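Local structure of O-methyltransferase family 2 (Planctopirus limnophila, 5I2H) at residues A[269-274]-A[281-286]; A[201-206]-A[253-258]. The protein probably acts as an O-methyltransferase that uses S-adenosyl-L-methionine as methyl donor, and binds the flavone apigenin in this crystal. All blocks are in the same frame, centred on the assembly; numbering follows the deposited sequence.

Interaction 1 (269-274 with 281-286) and interaction 2 (201-206 with 253-258) are neighbours on one methyltransferase domain, their centres about 10 Å apart. Lys286 joins them: its NZ is 2.8 Å from Asp258 O, probably a hydrogen bond, and 2.9 Å from Met255 O. Closer to the sheet, Val271 CG2 packs 3.4 Å from Val203 O. Leu283 of interaction 1 also touches Met255 and Trp256 of interaction 2. Interaction 1 lines part of the apigenin pocket, through Asn270, His273 and Asp274. Interaction 2 stands further back, with the side chain of Ala204 about 8 Å from a bound apigenin.

Interaction 1 (A[269-274]-A[281-286]); sequences SNVLHD and ARLVAK. With AGI (5,7-dihydroxy-2-(4-hydroxyphenyl)-4H-chromen-4-one), chain C; FMT (formic acid), chain H.
Leu283 carries its CG anti to the backbone N (chi1 -169°), and Leu272 carries its own beside the backbone N (chi1 -74°), which brings their methyl groups together. Leu283 CD2 meets two partners: Val271 CG1 at 3.8 Å and Leu272 CD2 at 4.0 Å. The Val271 side chain crosses that of Leu283 at about a right angle. The other branch of Leu272, CD1, lies 3.9 Å from Val284 CG2. All four residues are buried and the contact is wholly apolar. Ile299 and Tyr335 also touch Leu272.

The other side of the loop faces apigenin. A short 3-10 turn, with Asp274 N bonded to Val271 O, presents His273 and Asp274 to the ligand. His273 NE2 and the flavone hydroxyl OAD share a hydrogen bond of 2.6 Å, and OAD lies near the imidazole plane at the ring edge. His273 ND1 is bonded to Asp301, which fixes the ring rotation. Asp274 turns its carboxylate to the flavone carbonyl, with OD2 2.6 Å and OD1 2.8 Å from OAA. An alanine in place of Asp274 would remove both carboxylate oxygens from OAA, and the flavone carbonyl is likely to be held less firmly. Tyr317, Arg168 and Tyr109 of the second subunit also bond the ligand.

On the helix, Arg282 grips a formic acid molecule, probably from the crystallisation liquor, edge-on with two bonds, NE to O2 at 2.9 Å and NH2 to O1 at 3.1 Å. The loop joins strand 265-269 to helix 277-289, a beta-alpha unit of the Rossmann-like methyltransferase fold whose loop lines the apigenin pocket.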
loop_
_atom_site.group_PDB
_atom_site.type_symbol
_atom_site.label_atom_id
_atom_site.label_comp_id
_atom_site.label_asym_id
_atom_site.label_seq_id
_atom_site.Cartn_x
_atom_site.Cartn_y
_atom_site.Cartn_z
ATOM N N SER A 269 -4.285 -10.944 23.856
ATOM C CA SER A 269 -4.204 -11.151 22.415
ATOM C C SER A 269 -4.540 -9.830 21.747
ATOM O O SER A 269 -5.664 -9.357 21.869
ATOM C CB SER A 269 -5.164 -12.269 21.975
ATOM O OG SER A 269 -5.123 -12.409 20.555
ATOM N N ASN A 270 -3.569 -9.239 21.039
ATOM C CA ASN A 270 -3.770 -7.949 20.367
ATOM C C ASN A 270 -4.228 -6.883 21.345
ATOM O O ASN A 270 -5.017 -6.001 20.989
ATOM C CB ASN A 270 -4.775 -8.075 19.210
ATOM C CG ASN A 270 -4.273 -9.005 18.149
ATOM O OD1 ASN A 270 -3.157 -8.829 17.660
ATOM N ND2 ASN A 270 -5.056 -10.053 17.832
ATOM N N VAL A 271 -3.724 -6.963 22.570
ATOM C CA VAL A 271 -4.011 -5.991 23.623
ATOM C C VAL A 271 -2.820 -5.091 23.859
ATOM O O VAL A 271 -2.954 -3.871 23.888
ATOM C CB VAL A 271 -4.417 -6.685 24.949
ATOM C CG1 VAL A 271 -4.568 -5.603 26.094
ATOM C CG2 VAL A 271 -5.730 -7.497 24.808
ATOM N N LEU A 272 -1.639 -5.680 24.058
ATOM C CA LEU A 272 -0.511 -4.865 24.511
ATOM C C LEU A 272 -0.108 -3.830 23.461
ATOM O O LEU A 272 0.335 -2.730 23.813
ATOM C CB LEU A 272 0.678 -5.759 24.880
ATOM C CG LEU A 272 0.513 -6.514 26.202
ATOM C CD1 LEU A 272 1.624 -7.505 26.425
ATOM C CD2 LEU A 272 0.386 -5.581 27.390
ATOM N N HIS A 273 -0.293 -4.136 22.166
ATOM C CA HIS A 273 0.096 -3.160 21.148
ATOM C C HIS A 273 -0.829 -1.943 21.115
ATOM O O HIS A 273 -0.512 -0.968 20.426
ATOM C CB HIS A 273 0.211 -3.822 19.753
ATOM C CG HIS A 273 -1.079 -4.347 19.186
ATOM N ND1 HIS A 273 -1.129 -5.513 18.440
ATOM C CD2 HIS A 273 -2.336 -3.836 19.159
ATOM C CE1 HIS A 273 -2.364 -5.715 18.005
ATOM N NE2 HIS A 273 -3.120 -4.716 18.436
ATOM N N ASP A 274 -1.919 -1.938 21.900
ATOM C CA ASP A 274 -2.763 -0.751 22.043
ATOM C C ASP A 274 -2.212 0.272 23.029
ATOM O O ASP A 274 -2.804 1.368 23.150
ATOM C CB ASP A 274 -4.174 -1.129 22.532
ATOM C CG ASP A 274 -5.010 -1.828 21.489
ATOM O OD1 ASP A 274 -4.661 -1.914 20.289
ATOM O OD2 ASP A 274 -6.061 -2.330 21.923
ATOM N N ALA A 281 4.010 -2.438 30.713
ATOM C CA ALA A 281 4.666 -3.039 31.866
ATOM C C ALA A 281 3.677 -3.211 33.012
ATOM O O ALA A 281 3.703 -4.219 33.715
ATOM C CB ALA A 281 5.833 -2.180 32.332
ATOM N N ARG A 282 2.804 -2.216 33.205
ATOM C CA ARG A 282 1.794 -2.269 34.256
ATOM C C ARG A 282 0.853 -3.442 34.039
ATOM O O ARG A 282 0.577 -4.211 34.975
ATOM C CB ARG A 282 1.017 -0.939 34.287
ATOM C CG ARG A 282 -0.161 -0.896 35.290
ATOM C CD ARG A 282 0.247 -0.378 36.683
ATOM N NE ARG A 282 1.152 -1.322 37.294
ATOM C CZ ARG A 282 0.755 -2.373 38.006
ATOM N NH1 ARG A 282 -0.546 -2.611 38.192
ATOM N NH2 ARG A 282 1.664 -3.194 38.516
ATOM N N LEU A 283 0.364 -3.623 32.794
ATOM C CA LEU A 283 -0.619 -4.683 32.544
ATOM C C LEU A 283 0.022 -6.056 32.720
ATOM O O LEU A 283 -0.587 -6.969 33.295
ATOM C CB LEU A 283 -1.230 -4.540 31.143
ATOM C CG LEU A 283 -2.441 -5.449 30.921
ATOM C CD1 LEU A 283 -3.560 -5.216 31.940
ATOM C CD2 LEU A 283 -2.973 -5.234 29.514
ATOM N N VAL A 284 1.262 -6.207 32.246
ATOM C CA VAL A 284 1.961 -7.479 32.392
ATOM C C VAL A 284 2.167 -7.803 33.867
ATOM O O VAL A 284 1.927 -8.940 34.312
ATOM C CB VAL A 284 3.296 -7.435 31.623
ATOM C CG1 VAL A 284 4.167 -8.625 32.024
ATOM C CG2 VAL A 284 3.041 -7.480 30.092
ATOM N N ALA A 285 2.558 -6.794 34.661
ATOM C CA ALA A 285 2.738 -6.999 36.101
ATOM C C ALA A 285 1.433 -7.401 36.792
ATOM O O ALA A 285 1.412 -8.329 37.616
ATOM C CB ALA A 285 3.298 -5.732 36.741
ATOM N N LYS A 286 0.339 -6.701 36.489
ATOM C CA LYS A 286 -0.927 -6.997 37.161
ATOM C C LYS A 286 -1.395 -8.411 36.821
ATOM O O LYS A 286 -1.798 -9.188 37.709
ATOM C CB LYS A 286 -1.996 -5.953 36.781
ATOM C CG LYS A 286 -3.385 -6.189 37.397
ATOM C CD LYS A 286 -4.328 -4.921 37.199
ATOM C CE LYS A 286 -5.679 -5.089 37.893
ATOM N NZ LYS A 286 -6.465 -6.197 37.256
HETATM C CAG AGI C . -10.134 0.429 15.334
HETATM C CAE AGI C . -10.975 1.444 14.888
HETATM C CAM AGI C . -11.370 2.434 15.783
HETATM O OAB AGI C . -12.191 3.423 15.323
HETATM C CAF AGI C . -10.928 2.410 17.117
HETATM C CAH AGI C . -10.080 1.390 17.564
HETATM C CAP AGI C . -9.688 0.400 16.660
HETATM C CAQ AGI C . -8.792 -0.737 17.004
HETATM O OAL AGI C . -8.336 -1.406 15.892
HETATM C CAJ AGI C . -8.435 -1.117 18.310
HETATM C CAR AGI C . -7.573 -2.213 18.507
HETATM O OAA AGI C . -7.259 -2.578 19.666
HETATM C CAT AGI C . -7.062 -2.964 17.300
HETATM C CAS AGI C . -7.496 -2.481 15.968
HETATM C CAK AGI C . -7.070 -3.102 14.808
HETATM C CAN AGI C . -6.226 -4.194 14.882
HETATM O OAC AGI C . -5.860 -4.769 13.713
HETATM C CAI AGI C . -5.778 -4.713 16.106
HETATM C CAO AGI C . -6.150 -4.156 17.318
HETATM O OAD AGI C . -5.679 -4.704 18.453
HETATM C C FMT H . 4.623 -1.679 36.858
HETATM O O1 FMT H . 4.559 -2.382 37.902
HETATM O O2 FMT H . 3.919 -0.680 36.536
#

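Interaction 2 (A[201-206]-A[253-258]); sequences LDVAGG and GDMWVD. With EDO (1,2-ethanediol), chain F.
Asp254 O, on the turn that holds Met255 against Val203 and Ala204, accepts two backbone N-H groups, from Asp258 N at 2.9 Å and from Val257 N at 3.2 Å. Side chains tighten this turn. Asp254 N gives a nearly straight bond (167°) to Asp258 OD2 at 2.8 Å. Asp254 OD1 accepts from Trp256 N at 3.0 Å, closing an Asx turn. The donor comes from the anti side of the Asp254 carboxylate and 28° out of its plane.

Across the contact the meeting is apolar. Met255, deposited as selenomethionine, has CG between its backbone N and carbonyl carbon (chi1 68°), and the chain runs extended beyond. This carries SE to 3.8 Å from Val203 CG1. The side chains of Val203 and Met255 are set obliquely to each other. SE also lies 3.7 Å from Ala204 CB, a distance that holds for one of two deposited conformers of Ala204.

Strand 199-203 is central in the parallel part of a Rossmann-like sheet. The glycine-rich turn after it is consistent with the cofactor-binding glycine motif of the S-adenosyl-L-methionine-dependent methyltransferases. In one of its two deposited conformers, Gly206 N in this turn bonds to Asp227, the residue that ends strand 222-227. The 253-258 loop follows the edge strand 248-252 and borders the same end of the sheet.

A 1,2-ethanediol, probably from the crystallisation liquor, sits between the segments. Its hydroxyl O1 accepts a bond of 3.1 Å from Met255 N. The same ethanediol O1 donates a weak bond of 3.3 Å to Asp254 OD1. Met255 CG lies over one face of the Trp256 ring, toward its rim. Trp256 also meets Trp275 edge-to-face, and Phe226 touches Met255.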
loop_
_atom_site.group_PDB
_atom_site.type_symbol
_atom_site.label_atom_id
_atom_site.label_comp_id
_atom_site.label_asym_id
_atom_site.label_seq_id
_atom_site.Cartn_x
_atom_site.Cartn_y
_atom_site.Cartn_z
ATOM N N LEU A 201 -8.066 -17.314 31.255
ATOM C CA LEU A 201 -8.636 -15.969 31.361
ATOM C C LEU A 201 -8.166 -15.114 30.197
ATOM O O LEU A 201 -6.958 -14.949 29.988
ATOM C CB LEU A 201 -8.215 -15.298 32.678
ATOM C CG LEU A 201 -8.495 -13.798 32.859
ATOM C CD1 LEU A 201 -9.996 -13.483 32.855
ATOM C CD2 LEU A 201 -7.819 -13.261 34.150
ATOM N N ASP A 202 -9.111 -14.520 29.488
ATOM C CA ASP A 202 -8.867 -13.797 28.236
ATOM C C ASP A 202 -9.170 -12.343 28.566
ATOM O O ASP A 202 -10.336 -11.969 28.691
ATOM C CB ASP A 202 -9.781 -14.386 27.160
ATOM C CG ASP A 202 -9.439 -13.965 25.764
ATOM O OD1 ASP A 202 -8.793 -12.920 25.591
ATOM O OD2 ASP A 202 -9.880 -14.686 24.811
ATOM N N VAL A 203 -8.126 -11.541 28.769
ATOM C CA VAL A 203 -8.283 -10.157 29.210
ATOM C C VAL A 203 -8.407 -9.253 27.994
ATOM O O VAL A 203 -7.524 -9.251 27.123
ATOM C CB VAL A 203 -7.111 -9.735 30.114
ATOM C CG1 VAL A 203 -7.189 -8.199 30.476
ATOM C CG2 VAL A 203 -7.146 -10.582 31.393
ATOM N N ALA A 204 -9.513 -8.503 27.894
ATOM C CA ALA A 204 -9.691 -7.491 26.848
ATOM C C ALA A 204 -9.588 -8.118 25.461
ATOM O O ALA A 204 -9.157 -7.477 24.503
ATOM C CB ALA A 204 -8.685 -6.341 27.017
ATOM N N GLY A 205 -9.962 -9.393 25.388
ATOM C CA GLY A 205 -9.941 -10.190 24.180
ATOM C C GLY A 205 -11.343 -10.514 23.716
ATOM O O GLY A 205 -11.568 -11.529 23.060
ATOM N N GLY A 206 -12.288 -9.637 24.060
ATOM C CA GLY A 206 -13.633 -9.691 23.537
ATOM C C GLY A 206 -13.793 -10.119 22.091
ATOM O O GLY A 206 -12.974 -9.799 21.224
ATOM N N GLY A 253 -15.422 -5.788 33.526
ATOM C CA GLY A 253 -14.493 -5.190 34.450
ATOM C C GLY A 253 -13.541 -4.282 33.721
ATOM O O GLY A 253 -13.446 -4.294 32.484
ATOM N N ASP A 254 -12.861 -3.491 34.521
ATOM C CA ASP A 254 -11.843 -2.555 34.076
ATOM C C ASP A 254 -10.513 -3.215 34.414
ATOM O O ASP A 254 -10.203 -3.422 35.599
ATOM C CB ASP A 254 -12.023 -1.217 34.798
ATOM C CG ASP A 254 -10.943 -0.183 34.450
ATOM O OD1 ASP A 254 -9.829 -0.537 34.023
ATOM O OD2 ASP A 254 -11.210 1.024 34.647
HETATM N N MSE A 255 -9.741 -3.565 33.380
HETATM C CA MSE A 255 -8.562 -4.424 33.591
HETATM C C MSE A 255 -7.467 -3.752 34.438
HETATM O O MSE A 255 -6.605 -4.442 34.987
HETATM C CB MSE A 255 -7.966 -4.883 32.251
HETATM C CG MSE A 255 -7.327 -3.761 31.432
HETATM SE SE MSE A 255 -6.919 -4.519 29.680
HETATM C CE MSE A 255 -6.181 -2.972 28.850
ATOM N N TRP A 256 -7.495 -2.418 34.547
ATOM C CA TRP A 256 -6.448 -1.728 35.293
ATOM C C TRP A 256 -6.671 -1.793 36.796
ATOM O O TRP A 256 -5.703 -1.725 37.556
ATOM C CB TRP A 256 -6.353 -0.269 34.836
ATOM C CG TRP A 256 -6.042 -0.176 33.360
ATOM C CD1 TRP A 256 -6.908 0.174 32.377
ATOM C CD2 TRP A 256 -4.792 -0.467 32.715
ATOM N NE1 TRP A 256 -6.288 0.103 31.149
ATOM C CE2 TRP A 256 -4.979 -0.266 31.330
ATOM C CE3 TRP A 256 -3.534 -0.877 33.174
ATOM C CZ2 TRP A 256 -3.952 -0.478 30.387
ATOM C CZ3 TRP A 256 -2.506 -1.069 32.236
ATOM C CH2 TRP A 256 -2.727 -0.867 30.862
ATOM N N VAL A 257 -7.923 -1.913 37.246
ATOM C CA VAL A 257 -8.232 -1.684 38.664
ATOM C C VAL A 257 -9.088 -2.786 39.269
ATOM O O VAL A 257 -9.062 -2.988 40.491
ATOM C CB VAL A 257 -8.924 -0.314 38.891
ATOM C CG1 VAL A 257 -8.026 0.867 38.420
ATOM C CG2 VAL A 257 -10.294 -0.266 38.228
ATOM N N ASP A 258 -9.886 -3.463 38.454
ATOM C CA ASP A 258 -10.717 -4.507 39.025
ATOM C C ASP A 258 -9.911 -5.793 39.129
ATOM O O ASP A 258 -9.058 -6.060 38.275
ATOM C CB ASP A 258 -11.953 -4.736 38.161
ATOM C CG ASP A 258 -12.927 -3.549 38.216
ATOM O OD1 ASP A 258 -13.014 -2.889 39.271
ATOM O OD2 ASP A 258 -13.597 -3.246 37.204
HETATM C C1 EDO F . -10.330 -2.652 30.022
HETATM O O1 EDO F . -10.329 -1.623 30.998
HETATM C C2 EDO F . -11.128 -3.837 30.520
HETATM O O2 EDO F . -11.243 -4.618 29.349
#